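Local coordinates for protein putative pectin lyase (Geobacillus virus E2, PDB 7CHU) that serves as a tailspike of a thermophilic bacteriophage, a trimer with a pectate lyase-like fold that probably recognises or degrades polysaccharide of the bacterial host, at residues 114-119 and 136-141; 174-179 and 199-204; 360-365 and 386-391; 373-378 and 393-398. All coordinates share one frame; numbering follows the deposited sequence.

Contact 1 of 4, residues 114-119 and 136-141; sequences IVYFPT and RLVGAG
Strands 114-117 and 136-139 run parallel with their axes 4.6 Å apart at closest approach and 26° from aligned, as strands of neighbouring rungs of the parallel beta-helix expected of a pectate lyase-like chain. Three backbone hydrogen bonds zip them together: Val-115 N to Arg-136 O (2.8 Å), Val-138 N to Val-115 O (3.0 Å) and Phe-117 N to Val-138 O (2.7 Å). On the face carrying Val-115, Phe-117 and Leu-137, CE1 of the Phe-117 ring reaches Leu-137 CB, while Leu-137 CD2 meets Val-115 CB at 4.0 Å. Helix 91-99 lies against this apolar patch through Ile-94 and Ile-98.

The other face holds Ile-114, Tyr-116, Arg-136 and Val-138. With CG1 of Ile-114 beside its backbone N (chi1 -68°), that branch lies over one face of the Arg-136 guanidinium, CG1 being 3.4 Å from NH2, and the CG2 branch is left to meet Val-138 CG2 at 3.7 Å. The polar ends of the same guanidinium are taken up elsewhere: NH1 by a salt bridge to Glu-175, NH2 by Ala-140 O of the third subunit. Past the strands, the methyl group of Ala-140 sits close to two hydroxyl oxygens, Tyr-116 OH and Thr-119 OG1; the latter is also hydrogen-bonded to Gly-112 O of the second subunit and lies 3.3 Å from Ala-140 CB.

Contact 2 of 4, residues 174-179 and 199-204; sequences IEKMCI and FLDFGV
Lys-176 and Asp-201 occupy equivalent corners of two successive coils of the parallel beta-helix, each with positive phi, where the chain leaves one face of the solenoid for the next. The lysine can be followed outward. Its CB points away from 199-204 and packs near Gly-139 O of the preceding coil. A bend at chi2 (-70°) then turns the chain back, so that CD passes Asp-201 CB, CE comes within 3.5 Å of Asp-201 OD2, and NZ closes a salt bridge to that oxygen at 2.7 Å. The two side chains run abreast in the same direction, and NZ meets OD2 on its anti side, 16° out of the carboxylate plane. Asp-201 OD1 has its own partner, Arg-198 of the second subunit, so the carboxylate links coil to coil and chain to chain.

The backbone ladder continues through the corner. Leu-200 N donates to Ile-174 O before it, Lys-176 N to Leu-200 O at 3.1 Å within it, and Gly-203 N to Met-177 O (2.9 Å) beyond it.

Ile-174 fills the angle between two aromatic residues. Its CB is 3.8 Å from Phe-199 CD2, and it also stands over one face of the Phe-202 ring, toward the rim, the side chains of Ile-174 and Phe-202 crossing at about a right angle. Val-189 and Phe-160 touch the same isoleucine from neighbouring strands. Its CG2 branch ends 3.8 Å from Phe-202 CB.

Contact 3 of 4, residues 360-365 and 386-391; sequences NVIDGC and FCSDFI
Ser-388 chi1 of -53° sets OG next to the residue's own backbone N and carries the hydroxyl into the turn that follows strand 361-363; there Cys-365 N donates to OG in a straight bond (3.1 Å, 168°). Phe-390 takes a similar first torsion, -61°, which lays its ring against the same turn. CZ of the ring touches Cys-365 CB at 3.7 Å, Ile-362 CG2 meets the ring edge in its plane, and Cys-365 O stands over one face, offset toward the rim. Ahead of this turn comes the last parallel pairing of the beta-helix within this chain, strand 361-363 beside 385-387. Its backbone bonds are Cys-387 N to Ile-362 O (2.8 Å) and Gly-364 N to Cys-387 O (2.9 Å), the second reaching into the turn. On the face of Asp-363 and Cys-387 the subunits of the trimer converge. Asp-363 OD2 and Cys-387 O are two oxygens 3.1 Å apart, and the carboxylate also comes close to Asp-363 of both other subunits; such crowding of buried oxygens would probably favour a protonated state. Cys-387 also packs on Cys-387 of the third subunit.

Contact 4 of 4, residues 373-378 and 393-398; sequences GLAPFN and ENRKLG
Glu-393 OE2 is gripped twice by Arg-395, through NE at 2.9 Å and through the backbone N at 2.8 Å, while its other oxygen, OE1, packs against Ala-375 and Pro-376 of loop 373-378. The backbone N uses the anti lone pair of OE2, whereas NE approaches from above the carboxylate plane. Arg-395 NH2 adds a bond to Glu-393 OE1 (3.2 Å), making a side-on, two-nitrogen salt bridge. The pair stands where the parallel beta-helix gives way to antiparallel strands, just ahead of a classic beta bulge, where two residues, Lys-396 and Leu-397, sit opposite the single Ile-404.

A bend in the glutamate at chi2 (57°) turns the carboxylate toward the backbone N of Arg-395 and leaves CB and OE1 both against Pro-376. Pro-376 CG meets Glu-393 CB at 3.7 Å, and Pro-376 CD comes to 3.6 Å from Glu-393 OE1, which also lies near the methyl of Ala-375.

Phe-377 covers part of the arginine. Its CE1 stands 4.0 Å above one face of the Arg-395 guanidinium, toward the rim, with the two planes turned 42° apart. Tyr-403 and Tyr-418 make cation-pi contacts with the same group, and Asn-379 OD1 accepts from NH1, so the buried charge is met by rings as well as by oxygens. No direct hydrogen bond joins the two segments; a water bridges them instead, donating to Phe-377 O at 2.8 Å and accepting from Arg-395 NH2 at 2.9 Å.

From the N terminus, contact 1 closes a 16-residue excursion and pairs two early rungs of the beta-helix. Contact 2 follows in series, closing a later turn of the coil; the two touch, since strands 135-139 and 169-175 are neighbours. The chain then winds onward through many further coils before contact 3, whose centre lies about 33 Å from that of contact 2. Contacts 3 and 4 cross rather than follow one another: segment 373-378 lies in the loop that contact 3 closes, and segment 393-398 comes after it. They share the Asp-389 to Lys-396 salt bridge, tying the final parallel rung to the antiparallel strands beyond. All four touch the second subunit.

Contact 1 of 4, residues 114-119 and 136-141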
loop_
_atom_site.group_PDB
_atom_site.type_symbol
_atom_site.label_atom_id
_atom_site.label_comp_id
_atom_site.label_asym_id
_atom_site.label_seq_id
_atom_site.Cartn_x
_atom_site.Cartn_y
_atom_site.Cartn_z
ATOM N N ILE A 114 -2.010 27.605 5.789
ATOM C CA ILE A 114 -3.307 26.982 5.548
ATOM C C ILE A 114 -4.349 28.071 5.358
ATOM O O ILE A 114 -4.366 29.061 6.102
ATOM C CB ILE A 114 -3.711 26.047 6.712
ATOM C CG1 ILE A 114 -2.801 24.814 6.785
ATOM C CG2 ILE A 114 -5.186 25.633 6.596
ATOM C CD1 ILE A 114 -3.222 23.796 7.879
ATOM N N VAL A 115 -5.226 27.880 4.373
ATOM C CA VAL A 115 -6.487 28.603 4.257
ATOM C C VAL A 115 -7.601 27.648 4.672
ATOM O O VAL A 115 -7.854 26.636 4.003
ATOM C CB VAL A 115 -6.716 29.119 2.832
ATOM C CG1 VAL A 115 -8.112 29.763 2.739
ATOM C CG2 VAL A 115 -5.625 30.123 2.446
ATOM N N TYR A 116 -8.286 27.959 5.766
ATOM C CA TYR A 116 -9.197 27.012 6.390
ATOM C C TYR A 116 -10.637 27.397 6.089
ATOM O O TYR A 116 -11.014 28.567 6.245
ATOM C CB TYR A 116 -8.984 26.965 7.902
ATOM C CG TYR A 116 -9.979 26.024 8.527
ATOM C CD1 TYR A 116 -9.861 24.652 8.343
ATOM C CD2 TYR A 116 -11.068 26.505 9.244
ATOM C CE1 TYR A 116 -10.793 23.763 8.907
ATOM C CE2 TYR A 116 -12.000 25.633 9.801
ATOM C CZ TYR A 116 -11.858 24.271 9.633
ATOM O OH TYR A 116 -12.792 23.410 10.186
ATOM N N PHE A 117 -11.430 26.410 5.672
ATOM C CA PHE A 117 -12.843 26.594 5.312
ATOM C C PHE A 117 -13.683 25.864 6.355
ATOM O O PHE A 117 -13.741 24.621 6.319
ATOM C CB PHE A 117 -13.162 26.021 3.915
ATOM C CG PHE A 117 -12.454 26.682 2.763
ATOM C CD1 PHE A 117 -11.081 26.569 2.603
ATOM C CD2 PHE A 117 -13.179 27.346 1.793
ATOM C CE1 PHE A 117 -10.444 27.172 1.532
ATOM C CE2 PHE A 117 -12.553 27.958 0.705
ATOM C CZ PHE A 117 -11.181 27.872 0.576
ATOM N N PRO A 118 -14.364 26.554 7.268
ATOM C CA PRO A 118 -15.193 25.858 8.265
ATOM C C PRO A 118 -16.374 25.174 7.598
ATOM O O PRO A 118 -16.710 25.433 6.438
ATOM C CB PRO A 118 -15.675 26.979 9.207
ATOM C CG PRO A 118 -14.775 28.172 8.911
ATOM C CD PRO A 118 -14.382 28.020 7.464
ATOM N N THR A 119 -16.985 24.268 8.361
ATOM C CA THR A 119 -18.198 23.579 7.931
ATOM C C THR A 119 -19.143 24.532 7.215
ATOM O O THR A 119 -19.395 25.644 7.691
ATOM C CB THR A 119 -18.892 22.968 9.141
ATOM O OG1 THR A 119 -18.052 21.938 9.678
ATOM C CG2 THR A 119 -20.244 22.368 8.737
ATOM N N ARG A 136 -2.206 25.599 1.357
ATOM C CA ARG A 136 -3.053 24.425 1.513
ATOM C C ARG A 136 -4.474 24.877 1.809
ATOM O O ARG A 136 -4.684 25.702 2.703
ATOM C CB ARG A 136 -2.545 23.530 2.639
ATOM C CG ARG A 136 -1.460 22.564 2.223
ATOM C CD ARG A 136 -1.234 21.559 3.333
ATOM N NE ARG A 136 -0.639 22.195 4.499
ATOM C CZ ARG A 136 -0.929 21.887 5.760
ATOM N NH1 ARG A 136 -1.825 20.950 6.041
ATOM N NH2 ARG A 136 -0.322 22.529 6.748
ATOM N N LEU A 137 -5.440 24.332 1.068
ATOM C CA LEU A 137 -6.861 24.579 1.303
ATOM C C LEU A 137 -7.430 23.423 2.133
ATOM O O LEU A 137 -7.494 22.282 1.666
ATOM C CB LEU A 137 -7.622 24.718 -0.010
ATOM C CG LEU A 137 -7.067 25.647 -1.101
ATOM C CD1 LEU A 137 -7.958 25.634 -2.358
ATOM C CD2 LEU A 137 -6.872 27.082 -0.579
ATOM N N VAL A 138 -7.870 23.723 3.348
ATOM C CA VAL A 138 -8.286 22.708 4.313
ATOM C C VAL A 138 -9.700 23.033 4.775
ATOM O O VAL A 138 -9.966 24.159 5.189
ATOM C CB VAL A 138 -7.324 22.662 5.515
ATOM C CG1 VAL A 138 -7.814 21.645 6.568
ATOM C CG2 VAL A 138 -5.886 22.380 5.051
ATOM N N GLY A 139 -10.597 22.044 4.719
ATOM C CA GLY A 139 -11.930 22.163 5.261
ATOM C C GLY A 139 -12.141 21.321 6.511
ATOM O O GLY A 139 -11.214 20.755 7.089
ATOM N N ALA A 140 -13.401 21.243 6.926
ATOM C CA ALA A 140 -13.762 20.514 8.139
ATOM C C ALA A 140 -14.078 19.039 7.893
ATOM O O ALA A 140 -14.284 18.292 8.859
ATOM C CB ALA A 140 -14.962 21.181 8.807
ATOM N N GLY A 141 -14.098 18.601 6.635
ATOM C CA GLY A 141 -14.407 17.233 6.283
ATOM C C GLY A 141 -14.757 17.117 4.812
ATOM O O GLY A 141 -15.221 18.102 4.220
#

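Contact 2 of 4, residues 174-179 and 199-204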
loop_
_atom_site.group_PDB
_atom_site.type_symbol
_atom_site.label_atom_id
_atom_site.label_comp_id
_atom_site.label_asym_id
_atom_site.label_seq_id
_atom_site.Cartn_x
_atom_site.Cartn_y
_atom_site.Cartn_z
ATOM N N ILE A 174 -4.935 20.324 -1.154
ATOM C CA ILE A 174 -6.309 20.382 -0.678
ATOM C C ILE A 174 -6.476 19.240 0.321
ATOM O O ILE A 174 -5.983 18.132 0.088
ATOM C CB ILE A 174 -7.332 20.232 -1.836
ATOM C CG1 ILE A 174 -7.145 21.335 -2.904
ATOM C CG2 ILE A 174 -8.771 20.226 -1.297
ATOM C CD1 ILE A 174 -8.093 21.213 -4.078
ATOM N N GLU A 175 -7.189 19.497 1.417
ATOM C CA GLU A 175 -7.494 18.474 2.411
ATOM C C GLU A 175 -8.910 18.679 2.925
ATOM O O GLU A 175 -9.332 19.809 3.160
ATOM C CB GLU A 175 -6.525 18.496 3.608
ATOM C CG GLU A 175 -5.044 18.362 3.292
ATOM C CD GLU A 175 -4.176 18.659 4.534
ATOM O OE1 GLU A 175 -4.615 18.345 5.659
ATOM O OE2 GLU A 175 -3.072 19.229 4.399
ATOM N N LYS A 176 -9.644 17.580 3.073
ATOM C CA LYS A 176 -10.875 17.540 3.856
ATOM C C LYS A 176 -11.940 18.540 3.377
ATOM O O LYS A 176 -12.478 19.333 4.161
ATOM C CB LYS A 176 -10.552 17.770 5.336
ATOM C CG LYS A 176 -9.476 16.885 5.891
ATOM C CD LYS A 176 -9.994 15.477 5.988
ATOM C CE LYS A 176 -8.979 14.506 6.596
ATOM N NZ LYS A 176 -9.654 13.159 6.731
ATOM N N MET A 177 -12.312 18.431 2.100
ATOM C CA MET A 177 -13.399 19.236 1.548
ATOM C C MET A 177 -13.825 18.633 0.210
ATOM O O MET A 177 -13.098 17.828 -0.379
ATOM C CB MET A 177 -12.985 20.711 1.375
ATOM C CG MET A 177 -12.094 20.974 0.159
ATOM S SD MET A 177 -11.810 22.770 -0.157
ATOM C CE MET A 177 -10.925 23.146 1.312
ATOM N N CYS A 178 -15.020 19.026 -0.254
ATOM C CA CYS A 178 -15.604 18.559 -1.517
ATOM C C CYS A 178 -15.763 19.746 -2.461
ATOM O O CYS A 178 -16.110 20.852 -2.028
ATOM C CB CYS A 178 -17.003 17.891 -1.312
ATOM S SG CYS A 178 -17.795 17.156 -2.836
ATOM N N ILE A 179 -15.501 19.517 -3.748
ATOM C CA ILE A 179 -15.908 20.427 -4.817
ATOM C C ILE A 179 -17.055 19.759 -5.566
ATOM O O ILE A 179 -16.886 18.668 -6.128
ATOM C CB ILE A 179 -14.754 20.757 -5.775
ATOM C CG1 ILE A 179 -13.724 21.652 -5.087
ATOM C CG2 ILE A 179 -15.308 21.474 -7.022
ATOM C CD1 ILE A 179 -12.689 20.889 -4.241
ATOM N N PHE A 199 -2.188 16.190 -1.193
ATOM C CA PHE A 199 -3.642 16.227 -1.143
ATOM C C PHE A 199 -4.143 15.059 -0.287
ATOM O O PHE A 199 -3.608 13.946 -0.374
ATOM C CB PHE A 199 -4.250 16.148 -2.562
ATOM C CG PHE A 199 -3.874 17.299 -3.471
ATOM C CD1 PHE A 199 -2.590 17.413 -3.989
ATOM C CD2 PHE A 199 -4.816 18.257 -3.818
ATOM C CE1 PHE A 199 -2.239 18.477 -4.823
ATOM C CE2 PHE A 199 -4.483 19.326 -4.662
ATOM C CZ PHE A 199 -3.194 19.439 -5.164
ATOM N N LEU A 200 -5.161 15.304 0.546
ATOM C CA LEU A 200 -5.675 14.243 1.428
ATOM C C LEU A 200 -7.189 14.329 1.556
ATOM O O LEU A 200 -7.720 15.376 1.931
ATOM C CB LEU A 200 -5.028 14.327 2.824
ATOM C CG LEU A 200 -5.516 13.313 3.879
ATOM C CD1 LEU A 200 -5.187 11.870 3.457
ATOM C CD2 LEU A 200 -4.928 13.625 5.279
ATOM N N ASP A 201 -7.883 13.220 1.302
ATOM C CA ASP A 201 -9.316 13.091 1.607
ATOM C C ASP A 201 -10.107 14.306 1.103
ATOM O O ASP A 201 -10.603 15.134 1.869
ATOM C CB ASP A 201 -9.525 12.912 3.118
ATOM C CG ASP A 201 -8.932 11.594 3.649
ATOM O OD1 ASP A 201 -8.751 10.631 2.855
ATOM O OD2 ASP A 201 -8.648 11.531 4.876
ATOM N N PHE A 202 -10.175 14.433 -0.209
ATOM C CA PHE A 202 -10.984 15.492 -0.787
ATOM C C PHE A 202 -11.787 14.908 -1.931
ATOM O O PHE A 202 -11.410 13.882 -2.498
ATOM C CB PHE A 202 -10.145 16.696 -1.225
ATOM C CG PHE A 202 -9.412 16.537 -2.553
ATOM C CD1 PHE A 202 -8.245 15.824 -2.636
ATOM C CD2 PHE A 202 -9.860 17.187 -3.690
ATOM C CE1 PHE A 202 -7.552 15.726 -3.837
ATOM C CE2 PHE A 202 -9.168 17.100 -4.882
ATOM C CZ PHE A 202 -8.008 16.360 -4.955
ATOM N N GLY A 203 -12.925 15.523 -2.205
ATOM C CA GLY A 203 -13.869 15.014 -3.195
ATOM C C GLY A 203 -14.038 15.977 -4.347
ATOM O O GLY A 203 -13.959 17.197 -4.168
ATOM N N VAL A 204 -14.231 15.427 -5.542
ATOM C CA VAL A 204 -14.557 16.189 -6.738
ATOM C C VAL A 204 -15.676 15.431 -7.427
ATOM O O VAL A 204 -15.476 14.293 -7.875
ATOM C CB VAL A 204 -13.361 16.371 -7.677
ATOM C CG1 VAL A 204 -13.781 17.173 -8.891
ATOM C CG2 VAL A 204 -12.218 17.102 -6.970
#

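Contact 3 of 4, residues 360-365 and 386-391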
loop_
_atom_site.group_PDB
_atom_site.type_symbol
_atom_site.label_atom_id
_atom_site.label_comp_id
_atom_site.label_asym_id
_atom_site.label_seq_id
_atom_site.Cartn_x
_atom_site.Cartn_y
_atom_site.Cartn_z
ATOM N N ASN A 360 5.316 -4.350 -20.607
ATOM C CA ASN A 360 4.357 -4.275 -19.523
ATOM C C ASN A 360 4.260 -5.635 -18.825
ATOM O O ASN A 360 4.527 -6.681 -19.425
ATOM C CB ASN A 360 3.011 -3.835 -20.075
ATOM C CG ASN A 360 3.102 -2.507 -20.774
ATOM O OD1 ASN A 360 3.096 -1.454 -20.121
ATOM N ND2 ASN A 360 3.206 -2.538 -22.112
ATOM N N VAL A 361 3.928 -5.613 -17.540
ATOM C CA VAL A 361 3.800 -6.827 -16.734
ATOM C C VAL A 361 2.387 -6.886 -16.179
ATOM O O VAL A 361 1.868 -5.879 -15.681
ATOM C CB VAL A 361 4.821 -6.870 -15.581
ATOM C CG1 VAL A 361 4.729 -8.244 -14.876
ATOM C CG2 VAL A 361 6.217 -6.614 -16.083
ATOM N N ILE A 362 1.776 -8.060 -16.257
ATOM C CA ILE A 362 0.516 -8.365 -15.584
ATOM C C ILE A 362 0.837 -9.503 -14.618
ATOM O O ILE A 362 1.059 -10.641 -15.047
ATOM C CB ILE A 362 -0.585 -8.784 -16.568
ATOM C CG1 ILE A 362 -0.908 -7.645 -17.551
ATOM C CG2 ILE A 362 -1.795 -9.285 -15.797
ATOM C CD1 ILE A 362 -1.647 -8.091 -18.801
ATOM N N ASP A 363 0.842 -9.227 -13.321
ATOM C CA ASP A 363 1.375 -10.171 -12.351
ATOM C C ASP A 363 0.478 -10.291 -11.119
ATOM O O ASP A 363 0.084 -9.280 -10.526
ATOM C CB ASP A 363 2.788 -9.754 -11.941
ATOM C CG ASP A 363 3.407 -10.718 -10.952
ATOM O OD1 ASP A 363 3.816 -10.279 -9.856
ATOM O OD2 ASP A 363 3.467 -11.933 -11.261
ATOM N N GLY A 364 0.172 -11.530 -10.722
ATOM C CA GLY A 364 -0.653 -11.747 -9.546
ATOM C C GLY A 364 -2.079 -11.247 -9.662
ATOM O O GLY A 364 -2.724 -10.991 -8.640
ATOM N N CYS A 365 -2.594 -11.091 -10.876
ATOM C CA CYS A 365 -3.938 -10.563 -11.075
ATOM C C CYS A 365 -4.928 -11.700 -11.238
ATOM O O CYS A 365 -4.551 -12.843 -11.502
ATOM C CB CYS A 365 -4.013 -9.656 -12.314
ATOM S SG CYS A 365 -2.994 -8.162 -12.224
ATOM N N PHE A 386 3.508 -11.825 -18.479
ATOM C CA PHE A 386 2.399 -12.025 -17.556
ATOM C C PHE A 386 2.644 -13.252 -16.702
ATOM O O PHE A 386 3.286 -14.220 -17.131
ATOM C CB PHE A 386 1.059 -12.154 -18.278
ATOM C CG PHE A 386 0.971 -13.358 -19.191
ATOM C CD1 PHE A 386 1.307 -13.246 -20.533
ATOM C CD2 PHE A 386 0.538 -14.596 -18.701
ATOM C CE1 PHE A 386 1.229 -14.358 -21.387
ATOM C CE2 PHE A 386 0.451 -15.715 -19.539
ATOM C CZ PHE A 386 0.796 -15.593 -20.886
ATOM N N CYS A 387 2.113 -13.202 -15.485
ATOM C CA CYS A 387 2.174 -14.326 -14.550
ATOM C C CYS A 387 0.984 -14.153 -13.608
ATOM O O CYS A 387 1.092 -13.534 -12.547
ATOM C CB CYS A 387 3.490 -14.376 -13.775
ATOM S SG CYS A 387 3.586 -15.786 -12.563
ATOM N N SER A 388 -0.159 -14.710 -14.007
ATOM C CA SER A 388 -1.419 -14.531 -13.287
ATOM C C SER A 388 -2.362 -15.674 -13.623
ATOM O O SER A 388 -2.200 -16.346 -14.642
ATOM C CB SER A 388 -2.127 -13.203 -13.636
ATOM O OG SER A 388 -1.269 -12.099 -13.473
ATOM N N ASP A 389 -3.386 -15.855 -12.791
ATOM C CA ASP A 389 -4.376 -16.917 -13.017
ATOM C C ASP A 389 -5.771 -16.302 -13.049
ATOM O O ASP A 389 -6.332 -15.958 -12.001
ATOM C CB ASP A 389 -4.280 -18.003 -11.949
ATOM C CG ASP A 389 -4.967 -19.308 -12.371
ATOM O OD1 ASP A 389 -5.657 -19.336 -13.411
ATOM O OD2 ASP A 389 -4.805 -20.306 -11.648
ATOM N N PHE A 390 -6.308 -16.164 -14.253
ATOM C CA PHE A 390 -7.630 -15.616 -14.501
ATOM C C PHE A 390 -8.627 -16.741 -14.744
ATOM O O PHE A 390 -8.279 -17.796 -15.281
ATOM C CB PHE A 390 -7.633 -14.697 -15.728
ATOM C CG PHE A 390 -6.732 -13.487 -15.626
ATOM C CD1 PHE A 390 -5.458 -13.500 -16.175
ATOM C CD2 PHE A 390 -7.172 -12.320 -15.014
ATOM C CE1 PHE A 390 -4.633 -12.374 -16.121
ATOM C CE2 PHE A 390 -6.338 -11.192 -14.947
ATOM C CZ PHE A 390 -5.077 -11.225 -15.494
ATOM N N ILE A 391 -9.888 -16.489 -14.400
ATOM C CA ILE A 391 -10.947 -17.424 -14.759
ATOM C C ILE A 391 -11.137 -17.392 -16.272
ATOM O O ILE A 391 -11.275 -16.320 -16.875
ATOM C CB ILE A 391 -12.242 -17.062 -14.020
ATOM C CG1 ILE A 391 -12.077 -17.318 -12.510
ATOM C CG2 ILE A 391 -13.432 -17.843 -14.594
ATOM C CD1 ILE A 391 -13.246 -16.771 -11.674
HETATM O O HOH W 1 -3.115 -14.485 -10.410
#

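Contact 4 of 4, residues 373-378 and 393-398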
loop_
_atom_site.group_PDB
_atom_site.type_symbol
_atom_site.label_atom_id
_atom_site.label_comp_id
_atom_site.label_asym_id
_atom_site.label_seq_id
_atom_site.Cartn_x
_atom_site.Cartn_y
_atom_site.Cartn_z
ATOM N N GLY A 373 -15.722 -13.783 -26.321
ATOM C CA GLY A 373 -14.743 -14.244 -27.298
ATOM C C GLY A 373 -13.376 -13.592 -27.222
ATOM O O GLY A 373 -12.551 -13.807 -28.118
ATOM N N LEU A 374 -13.105 -12.798 -26.183
ATOM C CA LEU A 374 -11.795 -12.179 -26.036
ATOM C C LEU A 374 -11.023 -12.910 -24.945
ATOM O O LEU A 374 -11.142 -14.132 -24.814
ATOM C CB LEU A 374 -11.949 -10.685 -25.725
ATOM C CG LEU A 374 -12.843 -9.868 -26.678
ATOM C CD1 LEU A 374 -12.854 -8.414 -26.250
ATOM C CD2 LEU A 374 -12.439 -9.994 -28.164
ATOM N N ALA A 375 -10.270 -12.183 -24.124
ATOM C CA ALA A 375 -9.447 -12.818 -23.105
ATOM C C ALA A 375 -9.105 -11.764 -22.066
ATOM O O ALA A 375 -9.442 -10.585 -22.246
ATOM C CB ALA A 375 -8.173 -13.431 -23.719
ATOM N N PRO A 376 -8.447 -12.154 -20.959
ATOM C CA PRO A 376 -7.979 -11.134 -20.000
ATOM C C PRO A 376 -7.076 -10.087 -20.635
ATOM O O PRO A 376 -7.175 -8.906 -20.285
ATOM C CB PRO A 376 -7.233 -11.958 -18.939
ATOM C CG PRO A 376 -7.878 -13.307 -18.979
ATOM C CD PRO A 376 -8.260 -13.527 -20.433
ATOM N N PHE A 377 -6.197 -10.491 -21.562
ATOM C CA PHE A 377 -5.321 -9.577 -22.286
ATOM C C PHE A 377 -5.243 -10.029 -23.738
ATOM O O PHE A 377 -5.595 -11.169 -24.079
ATOM C CB PHE A 377 -3.918 -9.533 -21.665
ATOM C CG PHE A 377 -3.357 -10.892 -21.359
ATOM C CD1 PHE A 377 -2.659 -11.604 -22.341
ATOM C CD2 PHE A 377 -3.538 -11.473 -20.107
ATOM C CE1 PHE A 377 -2.130 -12.853 -22.074
ATOM C CE2 PHE A 377 -3.022 -12.736 -19.830
ATOM C CZ PHE A 377 -2.328 -13.431 -20.820
ATOM N N ASN A 378 -4.791 -9.114 -24.599
ATOM C CA ASN A 378 -4.715 -9.383 -26.030
ATOM C C ASN A 378 -3.382 -10.051 -26.358
ATOM O O ASN A 378 -2.502 -10.184 -25.505
ATOM C CB ASN A 378 -4.871 -8.078 -26.825
ATOM C CG ASN A 378 -3.762 -7.090 -26.515
ATOM O OD1 ASN A 378 -3.359 -6.957 -25.362
ATOM N ND2 ASN A 378 -3.243 -6.416 -27.540
ATOM N N GLU A 393 -8.919 -18.449 -18.599
ATOM C CA GLU A 393 -7.682 -18.268 -19.347
ATOM C C GLU A 393 -6.708 -19.379 -18.968
ATOM O O GLU A 393 -6.336 -19.530 -17.793
ATOM C CB GLU A 393 -7.079 -16.880 -19.103
ATOM C CG GLU A 393 -5.693 -16.671 -19.717
ATOM C CD GLU A 393 -5.647 -16.900 -21.225
ATOM O OE1 GLU A 393 -6.295 -16.129 -21.970
ATOM O OE2 GLU A 393 -4.952 -17.847 -21.668
ATOM N N ASN A 394 -6.310 -20.164 -19.967
ATOM C CA ASN A 394 -5.431 -21.300 -19.720
ATOM C C ASN A 394 -3.988 -20.874 -19.527
ATOM O O ASN A 394 -3.249 -21.552 -18.817
ATOM C CB ASN A 394 -5.512 -22.282 -20.892
ATOM C CG ASN A 394 -6.818 -23.032 -20.926
ATOM O OD1 ASN A 394 -7.281 -23.523 -19.907
ATOM N ND2 ASN A 394 -7.428 -23.109 -22.101
ATOM N N ARG A 395 -3.555 -19.809 -20.199
ATOM C CA ARG A 395 -2.165 -19.376 -20.079
ATOM C C ARG A 395 -1.928 -18.753 -18.704
ATOM O O ARG A 395 -2.680 -17.870 -18.281
ATOM C CB ARG A 395 -1.815 -18.380 -21.180
ATOM C CG ARG A 395 -1.855 -18.979 -22.592
ATOM C CD ARG A 395 -1.812 -17.893 -23.655
ATOM N NE ARG A 395 -3.051 -17.133 -23.698
ATOM C CZ ARG A 395 -3.248 -16.047 -24.448
ATOM N NH1 ARG A 395 -2.270 -15.569 -25.223
ATOM N NH2 ARG A 395 -4.428 -15.445 -24.434
ATOM N N LYS A 396 -0.898 -19.235 -17.998
ATOM C CA LYS A 396 -0.551 -18.774 -16.653
ATOM C C LYS A 396 0.718 -17.947 -16.608
ATOM O O LYS A 396 0.761 -16.942 -15.906
ATOM C CB LYS A 396 -0.380 -19.950 -15.685
ATOM C CG LYS A 396 -1.467 -21.035 -15.788
ATOM C CD LYS A 396 -2.869 -20.471 -15.555
ATOM C CE LYS A 396 -3.913 -21.594 -15.519
ATOM N NZ LYS A 396 -5.289 -21.046 -15.601
ATOM N N LEU A 397 1.763 -18.343 -17.322
ATOM C CA LEU A 397 2.968 -17.532 -17.424
ATOM C C LEU A 397 3.329 -17.422 -18.891
ATOM O O LEU A 397 3.135 -18.376 -19.654
ATOM C CB LEU A 397 4.126 -18.149 -16.625
ATOM C CG LEU A 397 5.421 -17.341 -16.509
ATOM C CD1 LEU A 397 6.130 -17.671 -15.201
ATOM C CD2 LEU A 397 6.358 -17.601 -17.661
ATOM N N GLY A 398 3.826 -16.263 -19.304
ATOM C CA GLY A 398 4.201 -16.134 -20.696
ATOM C C GLY A 398 4.818 -14.791 -21.008
ATOM O O GLY A 398 4.733 -13.824 -20.232
HETATM O O HOH W 2 -4.891 -13.077 -25.953
#